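Local coordinates for protein adenosine kinase, putative (Trypanosoma brucei, PDB 3OTX) that probably catalyses the magnesium-dependent transfer of phosphate from ATP to adenosine, yielding AMP for purine salvage, and here binds the inhibitor bis(adenosine)-5'-pentaphosphate, at residues A[41-44]-A[45-48]; A[26-29]-A[30-34]; A[317-320]-A[321-324]; A[74-77]-A[78-81]. The protein carries 1 engineered substitution. One frame throughout, in Å; residues are numbered along the deposited sequence.

Interaction 1 (A[41-44]-A[45-48]); sequences LLSE and RQKG
Ser-43 opens a tight turn that Gln-46 closes, Gln-46 N reaching Ser-43 O at 2.8 Å and Lys-47 N reaching Glu-44 O at 2.9 Å. Both are three-residue steps, as in a 3-10 turn, and both donors stand well above the plane of the carbonyl they use. The side chain of Gln-46 then returns to the start of the turn. With CG anti to its carbonyl carbon (chi1 -65°) and a bend at chi2, its amide oxygen OE1 takes the backbone N of Ser-43 at 2.9 Å, nearly head-on along the C=O bond, while the hydroxyl OG of the same serine donates to OE1 at 2.7 Å. Serine suits this place because OG is short enough to stay at the turn, where it also receives a weak bond from Arg-45 N. On the hydrocarbon side, Leu-42 CD1 rests on Gln-46 CB at 3.6 Å. Outward, Glu-44 and Lys-47 run side by side; Glu-44 OE2 and Lys-47 NZ remain 4.2 Å apart, and a water to one side bridges them, only weakly at the amine. Arg-45 NH1 binds Lys-31 O. The doubly gripped OE1 fixes how the amide is turned, which leaves NE2 directed at Tyr-32 O and so ties the turn before helix 49-54 to the end of helix 26-31, whereas the exposed charged pair probably adds only a screened attraction.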
ATOM      1  N   LEU A  41      10.130   9.520  -4.900  1.00 15.83           N
ATOM      2  CA  LEU A  41      10.981   8.691  -5.734  1.00 14.73           C
ATOM      3  C   LEU A  41      12.389   9.259  -5.750  1.00 16.22           C
ATOM      4  O   LEU A  41      12.593  10.482  -5.797  1.00 16.92           O
ATOM      5  CB  LEU A  41      10.437   8.643  -7.171  1.00 15.77           C
ATOM      6  CG  LEU A  41       8.983   8.133  -7.226  1.00 13.93           C
ATOM      7  CD1 LEU A  41       8.512   8.171  -8.665  1.00 16.57           C
ATOM      8  CD2 LEU A  41       8.846   6.739  -6.664  1.00 15.27           C
ATOM      9  N   LEU A  42      13.377   8.361  -5.719  1.00 14.68           N
ATOM     10  CA  LEU A  42      14.763   8.786  -5.817  1.00 16.53           C
ATOM     11  C   LEU A  42      14.963   9.656  -7.051  1.00 17.98           C
ATOM     12  O   LEU A  42      14.512   9.300  -8.147  1.00 18.60           O
ATOM     13  CB  LEU A  42      15.667   7.568  -5.914  1.00 18.36           C
ATOM     14  CG  LEU A  42      17.146   7.880  -6.106  1.00 22.61           C
ATOM     15  CD1 LEU A  42      17.704   8.319  -4.778  1.00 16.18           C
ATOM     16  CD2 LEU A  42      17.842   6.604  -6.580  1.00 25.21           C
ATOM     17  N   SER A  43      15.600  10.806  -6.857  1.00 16.20           N
ATOM     18  CA  SER A  43      15.983  11.653  -7.979  1.00 18.38           C
ATOM     19  C   SER A  43      17.455  12.025  -7.896  1.00 19.63           C
ATOM     20  O   SER A  43      18.146  11.702  -6.931  1.00 18.72           O
ATOM     21  CB  SER A  43      15.134  12.920  -7.993  1.00 21.73           C
ATOM     22  OG  SER A  43      15.545  13.832  -6.973  1.00 23.58           O
ATOM     23  N   GLU A  44      17.957  12.723  -8.920  1.00 18.62           N
ATOM     24  CA  GLU A  44      19.314  13.149  -8.974  1.00 19.99           C
ATOM     25  C   GLU A  44      19.648  13.988  -7.715  1.00 22.66           C
ATOM     26  O   GLU A  44      20.738  13.911  -7.221  1.00 22.60           O
ATOM     27  CB  GLU A  44      19.523  13.969 -10.252  1.00 21.23           C
ATOM     28  CG  GLU A  44      20.945  14.410 -10.495  1.00 32.92           C
ATOM     29  CD  GLU A  44      21.871  13.265 -10.876  1.00 37.10           C
ATOM     30  OE1 GLU A  44      21.384  12.132 -11.121  1.00 37.58           O
ATOM     31  OE2 GLU A  44      23.093  13.523 -10.927  1.00 45.84           O
ATOM     32  N   ARG A  45      18.667  14.728  -7.185  1.00 23.44           N
ATOM     33  CA  ARG A  45      18.856  15.500  -5.950  1.00 23.12           C
ATOM     34  C   ARG A  45      19.382  14.631  -4.800  1.00 21.48           C
ATOM     35  O   ARG A  45      20.191  15.115  -3.974  1.00 24.63           O
ATOM     36  CB  ARG A  45      17.565  16.213  -5.536  1.00 21.79           C
ATOM     37  CG  ARG A  45      17.666  17.056  -4.250  1.00 20.33           C
ATOM     38  CD  ARG A  45      18.675  18.185  -4.344  1.00 24.02           C
ATOM     39  NE  ARG A  45      18.875  18.901  -3.069  1.00 24.52           N
ATOM     40  CZ  ARG A  45      19.690  18.512  -2.094  1.00 23.72           C
ATOM     41  NH1 ARG A  45      20.443  17.423  -2.225  1.00 25.18           N
ATOM     42  NH2 ARG A  45      19.804  19.252  -0.985  1.00 25.82           N
ATOM     43  N   GLN A  46      18.964  13.353  -4.790  1.00 19.65           N
ATOM     44  CA  GLN A  46      19.384  12.419  -3.738  1.00 21.38           C
ATOM     45  C   GLN A  46      20.606  11.554  -4.082  1.00 25.28           C
ATOM     46  O   GLN A  46      20.879  10.581  -3.381  1.00 24.56           O
ATOM     47  CB  GLN A  46      18.242  11.545  -3.259  1.00 21.15           C
ATOM     48  CG  GLN A  46      17.096  12.288  -2.552  1.00 20.95           C
ATOM     49  CD  GLN A  46      16.224  13.087  -3.505  1.00 16.89           C
ATOM     50  OE1 GLN A  46      15.820  12.602  -4.553  1.00 20.13           O
ATOM     51  NE2 GLN A  46      15.913  14.324  -3.124  1.00 19.26           N
ATOM     52  N   LYS A  47      21.316  11.903  -5.150  1.00 24.70           N
ATOM     53  CA  LYS A  47      22.503  11.148  -5.564  1.00 27.88           C
ATOM     54  C   LYS A  47      23.383  10.818  -4.346  1.00 25.49           C
ATOM     55  O   LYS A  47      23.737  11.697  -3.581  1.00 27.83           O
ATOM     56  CB  LYS A  47      23.293  11.946  -6.603  1.00 32.18           C
ATOM     57  CG  LYS A  47      24.528  11.260  -7.190  1.00 37.86           C
ATOM     58  CD  LYS A  47      25.264  12.238  -8.120  1.00 42.41           C
ATOM     59  CE  LYS A  47      26.618  11.709  -8.581  1.00 45.51           C
ATOM     60  NZ  LYS A  47      27.046  12.431  -9.814  1.00 39.76           N
ATOM     61  N   GLY A  48      23.681   9.534  -4.168  1.00 26.89           N
ATOM     62  CA  GLY A  48      24.540   9.079  -3.081  1.00 28.71           C
ATOM     63  C   GLY A  48      23.877   8.673  -1.778  1.00 27.50           C
ATOM     64  O   GLY A  48      24.548   8.229  -0.853  1.00 31.31           O
TER
HETATM   65  O   HOH W   1      24.740  12.264 -12.314  1.00 23.19           O

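Interaction 2 (A[26-29]-A[30-34]); sequences DEFL and VKYGL
Phe-28 and Tyr-32, one helical turn apart, form the dense side of this contact. Their rings meet obliquely, with centroids 5.0 Å apart and planes at 52°, and the CD1-CE1 side of the tyrosine ring lies over one face of the phenylalanine, the two CE1 atoms 3.6 Å from each other. Phe-28 has its ring anti to the backbone N (chi1 177°), while Tyr-32 has its ring anti to the carbonyl carbon (chi1 -70°); these two settings bring the rings together beside the last turn. Both also pack on helix 49-54, where Asp-52 receives the tyrosine OH. The helix ends in a Schellman motif: Leu-34 N reaches back to Leu-29 O at 2.9 Å, almost straight, and Gly-33 N to Val-30 O at 3.1 Å. Glycine fits the positive phi of that position. The motif carries its usual apolar partnership across the helix end, Leu-29 CD2 against Leu-34 CD1 at 4.0 Å, the two side chains crossing at about a right angle and both touching strand 133-141. Away from these rings and leucines the packing thins. Val-30 is exposed, its CG2 touching Asp-26 O at 3.6 Å, and the side chain of Glu-27 sets out away from residues 30-34. Lys-31, extended beyond CG, carries its amine to a salt bridge with Asp-52, and the carboxylate of Asp-26 pairs with Arg-36.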
ATOM      1  N   ASP A  26      18.749  15.287  11.455  1.00 38.48           N
ATOM      2  CA  ASP A  26      17.986  16.284  10.724  1.00 36.26           C
ATOM      3  C   ASP A  26      18.820  16.863   9.593  1.00 36.06           C
ATOM      4  O   ASP A  26      18.290  17.158   8.516  1.00 36.57           O
ATOM      5  CB  ASP A  26      17.512  17.388  11.673  1.00 40.44           C
ATOM      6  CG  ASP A  26      16.492  16.886  12.680  1.00 47.34           C
ATOM      7  OD1 ASP A  26      16.121  15.687  12.612  1.00 47.02           O
ATOM      8  OD2 ASP A  26      16.054  17.691  13.529  1.00 52.92           O
ATOM      9  N   GLU A  27      20.122  16.994   9.831  1.00 34.09           N
ATOM     10  CA  GLU A  27      21.051  17.486   8.812  1.00 35.49           C
ATOM     11  C   GLU A  27      21.167  16.537   7.617  1.00 32.84           C
ATOM     12  O   GLU A  27      21.410  17.003   6.506  1.00 34.71           O
ATOM     13  CB  GLU A  27      22.451  17.753   9.378  1.00 38.22           C
ATOM     14  CG  GLU A  27      23.308  18.601   8.422  1.00 46.02           C
ATOM     15  CD  GLU A  27      24.777  18.233   8.429  1.00 54.53           C
ATOM     16  OE1 GLU A  27      25.487  18.653   9.369  1.00 53.48           O
ATOM     17  OE2 GLU A  27      25.223  17.547   7.478  1.00 58.26           O
ATOM     18  N   PHE A  28      21.042  15.228   7.861  1.00 29.72           N
ATOM     19  CA  PHE A  28      21.010  14.224   6.790  1.00 27.52           C
ATOM     20  C   PHE A  28      19.851  14.552   5.844  1.00 29.51           C
ATOM     21  O   PHE A  28      20.024  14.580   4.622  1.00 29.37           O
ATOM     22  CB  PHE A  28      20.867  12.810   7.388  1.00 28.36           C
ATOM     23  CG  PHE A  28      20.748  11.702   6.359  1.00 30.62           C
ATOM     24  CD1 PHE A  28      21.869  10.973   5.968  1.00 36.66           C
ATOM     25  CD2 PHE A  28      19.516  11.378   5.811  1.00 30.26           C
ATOM     26  CE1 PHE A  28      21.757   9.951   5.020  1.00 34.34           C
ATOM     27  CE2 PHE A  28      19.398  10.365   4.871  1.00 33.49           C
ATOM     28  CZ  PHE A  28      20.519   9.648   4.486  1.00 29.96           C
ATOM     29  N   LEU A  29      18.673  14.833   6.403  1.00 27.49           N
ATOM     30  CA  LEU A  29      17.542  15.225   5.584  1.00 26.00           C
ATOM     31  C   LEU A  29      17.793  16.514   4.784  1.00 25.82           C
ATOM     32  O   LEU A  29      17.442  16.588   3.605  1.00 28.37           O
ATOM     33  CB  LEU A  29      16.229  15.296   6.401  1.00 24.68           C
ATOM     34  CG  LEU A  29      15.773  14.146   7.306  1.00 28.65           C
ATOM     35  CD1 LEU A  29      14.456  14.542   7.987  1.00 32.61           C
ATOM     36  CD2 LEU A  29      15.567  12.840   6.542  1.00 28.70           C
ATOM     37  N   VAL A  30      18.383  17.524   5.416  1.00 28.05           N
ATOM     38  CA  VAL A  30      18.747  18.750   4.710  1.00 29.44           C
ATOM     39  C   VAL A  30      19.719  18.435   3.570  1.00 30.70           C
ATOM     40  O   VAL A  30      19.510  18.887   2.440  1.00 30.60           O
ATOM     41  CB  VAL A  30      19.320  19.824   5.679  1.00 30.88           C
ATOM     42  CG1 VAL A  30      19.906  21.052   4.926  1.00 36.92           C
ATOM     43  CG2 VAL A  30      18.270  20.269   6.672  1.00 35.16           C
ATOM     44  N   LYS A  31      20.757  17.645   3.859  1.00 30.23           N
ATOM     45  CA  LYS A  31      21.755  17.288   2.849  1.00 31.43           C
ATOM     46  C   LYS A  31      21.123  16.743   1.569  1.00 28.57           C
ATOM     47  O   LYS A  31      21.518  17.156   0.466  1.00 31.28           O
ATOM     48  CB  LYS A  31      22.741  16.257   3.391  1.00 34.04           C
ATOM     49  CG  LYS A  31      23.934  15.988   2.487  1.00 37.67           C
ATOM     50  CD  LYS A  31      24.685  14.772   2.995  1.00 41.14           C
ATOM     51  CE  LYS A  31      25.878  14.433   2.129  1.00 47.15           C
ATOM     52  NZ  LYS A  31      26.776  13.523   2.890  1.00 49.08           N
ATOM     53  N   TYR A  32      20.141  15.863   1.738  1.00 25.12           N
ATOM     54  CA  TYR A  32      19.509  15.170   0.608  1.00 20.40           C
ATOM     55  C   TYR A  32      18.253  15.826   0.054  1.00 21.99           C
ATOM     56  O   TYR A  32      17.603  15.251  -0.808  1.00 21.02           O
ATOM     57  CB  TYR A  32      19.302  13.667   0.926  1.00 21.22           C
ATOM     58  CG  TYR A  32      20.656  12.984   0.951  1.00 24.53           C
ATOM     59  CD1 TYR A  32      21.273  12.648   2.161  1.00 28.45           C
ATOM     60  CD2 TYR A  32      21.366  12.763  -0.239  1.00 21.90           C
ATOM     61  CE1 TYR A  32      22.526  12.061   2.174  1.00 25.55           C
ATOM     62  CE2 TYR A  32      22.611  12.180  -0.228  1.00 25.56           C
ATOM     63  CZ  TYR A  32      23.198  11.843   0.972  1.00 32.37           C
ATOM     64  OH  TYR A  32      24.454  11.281   0.957  1.00 35.30           O
ATOM     65  N   GLY A  33      17.893  17.000   0.579  1.00 23.63           N
ATOM     66  CA  GLY A  33      16.771  17.780   0.064  1.00 24.10           C
ATOM     67  C   GLY A  33      15.431  17.166   0.423  1.00 21.94           C
ATOM     68  O   GLY A  33      14.465  17.226  -0.358  1.00 23.79           O
ATOM     69  N   LEU A  34      15.362  16.540   1.590  1.00 19.69           N
ATOM     70  CA  LEU A  34      14.174  15.767   1.948  1.00 20.31           C
ATOM     71  C   LEU A  34      13.280  16.495   2.936  1.00 21.51           C
ATOM     72  O   LEU A  34      13.769  17.217   3.809  1.00 27.27           O
ATOM     73  CB  LEU A  34      14.554  14.403   2.550  1.00 23.55           C
ATOM     74  CG  LEU A  34      15.525  13.519   1.754  1.00 22.50           C
ATOM     75  CD1 LEU A  34      15.935  12.298   2.590  1.00 21.71           C
ATOM     76  CD2 LEU A  34      14.917  13.083   0.422  1.00 18.32           C
TER

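Interaction 3 (A[317-320]-A[321-324]); sequences LRRC and CETG
Arg-319 O is gripped twice by Thr-323, through the hydroxyl OG1 at 2.8 Å and the backbone N at 2.9 Å. The two donors arrive from opposite faces of the carbonyl plane. Having OG1 anti to its carbonyl carbon (chi1 -54°) lays the threonine hydroxyl back on the preceding turn, so that a polar group is satisfied by the helix itself at a buried position; threonine suits a place where the hydroxyl must be hidden and the methyl must pack. The same arginine works outward with its side chain. Bent at chi2, it brings NH1 to Glu-322 OE2 at 3.1 Å, a salt bridge whose N-H...O bond is nearly straight. The oxygen lies in the guanidinium plane, at its edge, but it is met from above the carboxylate plane, the two flat groups standing 84° apart. Arg-319 NE and NH2 are used too, by the carbonyls of Pro-347 and Ser-346, so the guanidinium is held on several sides and pins the C terminus to the helix. The other carboxylate oxygen is bridged by a water, which donates to Glu-322 OE1 and accepts from Arg-318 NE at 3.1 Å, while Arg-318 NH1 pairs with Glu-281. On the inner side, Cys-320 packs on helix 300-311 and Cys-321 on strands 270-276 and 279-283, small side chains that permit close approach. Salt bridges outside and compact residues inside mark an amphipathic helix, here one flanking the large sheet of the ribokinase-type alpha/beta fold, with the side chains of Cys-321 and ADP-binding Thr-266 about 7 Å apart.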
ATOM      1  N   LEU A 317     -18.252  -3.255   6.425  1.00 22.64           N
ATOM      2  CA  LEU A 317     -17.197  -2.255   6.232  1.00 21.29           C
ATOM      3  C   LEU A 317     -16.630  -1.742   7.540  1.00 21.12           C
ATOM      4  O   LEU A 317     -15.433  -1.549   7.648  1.00 18.79           O
ATOM      5  CB  LEU A 317     -17.671  -1.091   5.374  1.00 22.43           C
ATOM      6  CG  LEU A 317     -17.858  -1.409   3.887  1.00 19.35           C
ATOM      7  CD1 LEU A 317     -18.643  -0.289   3.229  1.00 20.47           C
ATOM      8  CD2 LEU A 317     -16.540  -1.668   3.147  1.00 20.09           C
ATOM      9  N   ARG A 318     -17.495  -1.519   8.527  1.00 21.51           N
ATOM     10  CA  ARG A 318     -17.012  -1.044   9.806  1.00 19.97           C
ATOM     11  C   ARG A 318     -16.085  -2.063  10.494  1.00 21.63           C
ATOM     12  O   ARG A 318     -15.048  -1.691  11.088  1.00 21.57           O
ATOM     13  CB  ARG A 318     -18.191  -0.678  10.691  1.00 22.64           C
ATOM     14  CG  ARG A 318     -17.807   0.152  11.838  1.00 26.15           C
ATOM     15  CD  ARG A 318     -19.071   0.759  12.443  1.00 32.34           C
ATOM     16  NE  ARG A 318     -18.699   1.454  13.659  1.00 40.45           N
ATOM     17  CZ  ARG A 318     -18.754   2.768  13.810  1.00 39.37           C
ATOM     18  NH1 ARG A 318     -19.211   3.533  12.824  1.00 33.23           N
ATOM     19  NH2 ARG A 318     -18.399   3.305  14.972  1.00 43.43           N
ATOM     20  N   ARG A 319     -16.438  -3.346  10.396  1.00 19.59           N
ATOM     21  CA  ARG A 319     -15.594  -4.430  10.907  1.00 20.96           C
ATOM     22  C   ARG A 319     -14.252  -4.532  10.172  1.00 19.37           C
ATOM     23  O   ARG A 319     -13.259  -4.898  10.785  1.00 21.64           O
ATOM     24  CB  ARG A 319     -16.336  -5.783  10.851  1.00 23.86           C
ATOM     25  CG  ARG A 319     -15.588  -6.971  11.492  1.00 29.66           C
ATOM     26  CD  ARG A 319     -15.204  -6.634  12.927  1.00 23.92           C
ATOM     27  NE  ARG A 319     -14.481  -7.696  13.615  1.00 26.33           N
ATOM     28  CZ  ARG A 319     -13.945  -7.583  14.836  1.00 30.37           C
ATOM     29  NH1 ARG A 319     -14.050  -6.449  15.514  1.00 29.86           N
ATOM     30  NH2 ARG A 319     -13.306  -8.611  15.389  1.00 31.26           N
ATOM     31  N   CYS A 320     -14.256  -4.245   8.878  1.00 18.86           N
ATOM     32  CA  CYS A 320     -13.031  -4.232   8.075  1.00 14.14           C
ATOM     33  C   CYS A 320     -12.109  -3.148   8.643  1.00 17.94           C
ATOM     34  O   CYS A 320     -10.902  -3.360   8.836  1.00 16.30           O
ATOM     35  CB  CYS A 320     -13.363  -3.977   6.598  1.00 15.61           C
ATOM     36  SG  CYS A 320     -14.199  -5.396   5.821  1.00 19.64           S
ATOM     37  N   CYS A 321     -12.698  -1.997   8.957  1.00 16.46           N
ATOM     38  CA  CYS A 321     -11.952  -0.903   9.620  1.00 16.80           C
ATOM     39  C   CYS A 321     -11.413  -1.287  11.004  1.00 16.78           C
ATOM     40  O   CYS A 321     -10.243  -1.038  11.318  1.00 16.83           O
ATOM     41  CB  CYS A 321     -12.792   0.391   9.695  1.00 17.44           C
ATOM     42  SG  CYS A 321     -13.172   1.134   8.114  1.00 19.12           S
ATOM     43  N   GLU A 322     -12.265  -1.881  11.850  1.00 15.24           N
ATOM     44  CA  GLU A 322     -11.843  -2.406  13.159  1.00 16.78           C
ATOM     45  C   GLU A 322     -10.665  -3.370  13.010  1.00 17.63           C
ATOM     46  O   GLU A 322      -9.723  -3.323  13.795  1.00 18.13           O
ATOM     47  CB  GLU A 322     -13.027  -3.056  13.909  1.00 21.34           C
ATOM     48  CG  GLU A 322     -14.093  -2.029  14.291  1.00 22.79           C
ATOM     49  CD  GLU A 322     -15.416  -2.647  14.694  1.00 32.80           C
ATOM     50  OE1 GLU A 322     -16.265  -1.864  15.162  1.00 31.32           O
ATOM     51  OE2 GLU A 322     -15.592  -3.889  14.573  1.00 30.03           O
ATOM     52  N   THR A 323     -10.724  -4.234  11.997  1.00 15.93           N
ATOM     53  CA  THR A 323      -9.645  -5.211  11.783  1.00 15.82           C
ATOM     54  C   THR A 323      -8.344  -4.502  11.355  1.00 15.65           C
ATOM     55  O   THR A 323      -7.250  -4.843  11.846  1.00 17.60           O
ATOM     56  CB  THR A 323     -10.064  -6.270  10.752  1.00 18.43           C
ATOM     57  OG1 THR A 323     -11.299  -6.859  11.168  1.00 19.87           O
ATOM     58  CG2 THR A 323      -8.994  -7.365  10.650  1.00 19.40           C
ATOM     59  N   GLY A 324      -8.477  -3.505  10.490  1.00 14.66           N
ATOM     60  CA  GLY A 324      -7.331  -2.703  10.068  1.00 15.02           C
ATOM     61  C   GLY A 324      -6.730  -1.975  11.264  1.00 15.14           C
ATOM     62  O   GLY A 324      -5.511  -1.822  11.334  1.00 15.34           O
TER
HETATM   63  O   HOH W   2     -16.427   0.503  15.610  1.00 22.30           O

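Interaction 4 (A[74-77]-A[78-81]); sequences AQWM and QQAY
The chain leaves helix 66-76, which carries adenosine-binding Asn-69, through a turn in which Gln-78 N bonds Gln-75 O at 2.9 Å, the donor standing far above the carbonyl plane. The following carbonyl, Trp-76 O, is served by a side chain instead: Gln-79 NE2 meets it at 3.1 Å, in the carbonyl plane and on a lone pair, and the oxygen also lies close to the plane of the glutamine amide. Gln-79 is extended beyond CG, giving it the length to come back over the turn, and its NE2 passes Trp-76 CD1 at 3.2 Å with amide and indole planes 36° apart. The second N-H of that amide probably serves Glu-341 O, its other hydrogen-bond partner. A water donating to Trp-76 O at 2.7 Å accepts from Gln-79 N at 3.0 Å and fills in where helical bonding lapses. In the ribokinase-type fold this turn starts the passage from the helix to strand 86-89 of the large central sheet. Gln-75, bent at chi2, sets NE2 at 3.3 Å from Tyr-81 O, while the amide of buried Gln-78 donates through NE2 to Ser-309 O. Trp-76 offers its ring to Arg-334 in a cation-pi contact.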
ATOM      1  N   ALA A  74      -2.179  -9.128   5.393  1.00 12.38           N
ATOM      2  CA  ALA A  74      -3.435  -9.879   5.073  1.00 14.37           C
ATOM      3  C   ALA A  74      -3.252 -11.382   5.233  1.00 14.38           C
ATOM      4  O   ALA A  74      -4.062 -12.052   5.880  1.00 15.45           O
ATOM      5  CB  ALA A  74      -3.934  -9.518   3.661  1.00 13.67           C
ATOM      6  N   GLN A  75      -2.127 -11.896   4.726  1.00 14.63           N
ATOM      7  CA  GLN A  75      -1.894 -13.345   4.825  1.00 15.14           C
ATOM      8  C   GLN A  75      -1.713 -13.774   6.287  1.00 17.24           C
ATOM      9  O   GLN A  75      -2.151 -14.846   6.702  1.00 18.25           O
ATOM     10  CB  GLN A  75      -0.673 -13.714   3.953  1.00 15.95           C
ATOM     11  CG  GLN A  75      -0.435 -15.236   3.754  1.00 22.47           C
ATOM     12  CD  GLN A  75      -1.532 -15.899   2.942  1.00 24.21           C
ATOM     13  OE1 GLN A  75      -1.818 -15.519   1.778  1.00 26.51           O
ATOM     14  NE2 GLN A  75      -2.249 -16.809   3.598  1.00 26.50           N
ATOM     15  N   TRP A  76      -1.047 -12.934   7.082  1.00 14.73           N
ATOM     16  CA  TRP A  76      -0.811 -13.214   8.506  1.00 16.02           C
ATOM     17  C   TRP A  76      -2.137 -13.392   9.244  1.00 15.86           C
ATOM     18  O   TRP A  76      -2.236 -14.141  10.214  1.00 18.65           O
ATOM     19  CB  TRP A  76      -0.017 -12.058   9.160  1.00 17.18           C
ATOM     20  CG  TRP A  76       0.221 -12.168  10.640  1.00 17.13           C
ATOM     21  CD1 TRP A  76       1.043 -13.037  11.270  1.00 20.28           C
ATOM     22  CD2 TRP A  76      -0.322 -11.318  11.656  1.00 20.48           C
ATOM     23  NE1 TRP A  76       1.021 -12.825  12.635  1.00 23.79           N
ATOM     24  CE2 TRP A  76       0.187 -11.763  12.891  1.00 19.42           C
ATOM     25  CE3 TRP A  76      -1.198 -10.223  11.633  1.00 22.25           C
ATOM     26  CZ2 TRP A  76      -0.163 -11.163  14.105  1.00 24.36           C
ATOM     27  CZ3 TRP A  76      -1.545  -9.624  12.843  1.00 25.16           C
ATOM     28  CH2 TRP A  76      -1.019 -10.084  14.053  1.00 24.31           C
ATOM     29  N   MET A  77      -3.154 -12.683   8.769  1.00 15.63           N
ATOM     30  CA  MET A  77      -4.485 -12.779   9.380  1.00 16.57           C
ATOM     31  C   MET A  77      -5.300 -13.966   8.895  1.00 18.91           C
ATOM     32  O   MET A  77      -6.399 -14.201   9.412  1.00 22.29           O
ATOM     33  CB  MET A  77      -5.284 -11.523   9.072  1.00 16.64           C
ATOM     34  CG  MET A  77      -4.851 -10.287   9.837  1.00 19.81           C
ATOM     35  SD  MET A  77      -5.027 -10.411  11.620  1.00 19.78           S
ATOM     36  CE  MET A  77      -6.823 -10.373  11.805  1.00 21.43           C
ATOM     37  N   GLN A  78      -4.802 -14.676   7.882  1.00 19.63           N
ATOM     38  CA  GLN A  78      -5.507 -15.826   7.322  1.00 19.17           C
ATOM     39  C   GLN A  78      -4.540 -17.019   7.206  1.00 19.37           C
ATOM     40  O   GLN A  78      -4.307 -17.533   6.129  1.00 18.64           O
ATOM     41  CB  GLN A  78      -6.106 -15.460   5.949  1.00 20.13           C
ATOM     42  CG  GLN A  78      -7.245 -14.401   6.001  1.00 21.18           C
ATOM     43  CD  GLN A  78      -8.498 -14.894   6.713  1.00 24.28           C
ATOM     44  OE1 GLN A  78      -8.640 -16.073   6.974  1.00 24.68           O
ATOM     45  NE2 GLN A  78      -9.399 -13.970   7.059  1.00 27.45           N
ATOM     46  N   GLN A  79      -3.926 -17.429   8.311  1.00 23.91           N
ATOM     47  CA  GLN A  79      -2.838 -18.394   8.207  1.00 25.73           C
ATOM     48  C   GLN A  79      -3.299 -19.817   7.853  1.00 25.38           C
ATOM     49  O   GLN A  79      -2.485 -20.636   7.467  1.00 28.10           O
ATOM     50  CB  GLN A  79      -1.935 -18.371   9.437  1.00 27.96           C
ATOM     51  CG  GLN A  79      -1.035 -17.139   9.513  1.00 29.87           C
ATOM     52  CD  GLN A  79      -0.213 -17.157  10.762  1.00 34.38           C
ATOM     53  OE1 GLN A  79       0.295 -18.204  11.148  1.00 36.23           O
ATOM     54  NE2 GLN A  79      -0.067 -16.001  11.409  1.00 27.33           N
ATOM     55  N   ALA A  80      -4.594 -20.082   7.930  1.00 24.23           N
ATOM     56  CA  ALA A  80      -5.097 -21.376   7.460  1.00 21.39           C
ATOM     57  C   ALA A  80      -5.107 -21.484   5.916  1.00 22.31           C
ATOM     58  O   ALA A  80      -5.361 -22.575   5.356  1.00 27.09           O
ATOM     59  CB  ALA A  80      -6.475 -21.709   8.066  1.00 24.02           C
ATOM     60  N   TYR A  81      -4.800 -20.385   5.234  1.00 19.28           N
ATOM     61  CA  TYR A  81      -4.953 -20.299   3.788  1.00 19.43           C
ATOM     62  C   TYR A  81      -3.676 -19.903   3.082  1.00 17.61           C
ATOM     63  O   TYR A  81      -3.703 -19.272   2.045  1.00 17.62           O
ATOM     64  CB  TYR A  81      -6.091 -19.329   3.439  1.00 19.97           C
ATOM     65  CG  TYR A  81      -7.367 -19.830   4.015  1.00 23.46           C
ATOM     66  CD1 TYR A  81      -8.068 -20.858   3.393  1.00 25.89           C
ATOM     67  CD2 TYR A  81      -7.837 -19.343   5.249  1.00 23.40           C
ATOM     68  CE1 TYR A  81      -9.225 -21.371   3.969  1.00 24.60           C
ATOM     69  CE2 TYR A  81      -8.994 -19.849   5.827  1.00 23.44           C
ATOM     70  CZ  TYR A  81      -9.669 -20.848   5.179  1.00 28.27           C
ATOM     71  OH  TYR A  81     -10.813 -21.326   5.762  1.00 38.24           O
TER
HETATM   72  O   HOH W   3      -3.947 -16.070  11.016  1.00 19.29           O

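From the N terminus the order is interaction 2 (26-34), interaction 1 (41-48), interaction 4 (74-81) and interaction 3 (317-324). Interactions 2, 1 and 4 close turns at or after the ends of helices and strands; interaction 3 lies within helix 317-332. They follow in series, none nested in or crossing another. Interactions 2 and 1 adjoin, with centres about 12 Å apart: side chains of interaction 1 reach the backbone at the end of helix 26-31, joining two turns beside the five-stranded sheet. On the opposite side of the chain's centre, interactions 4 and 3 lie about 16 Å apart between centres and touch where Met-77 CE meets Thr-323 CG2 at 3.9 Å, beside the large sheet.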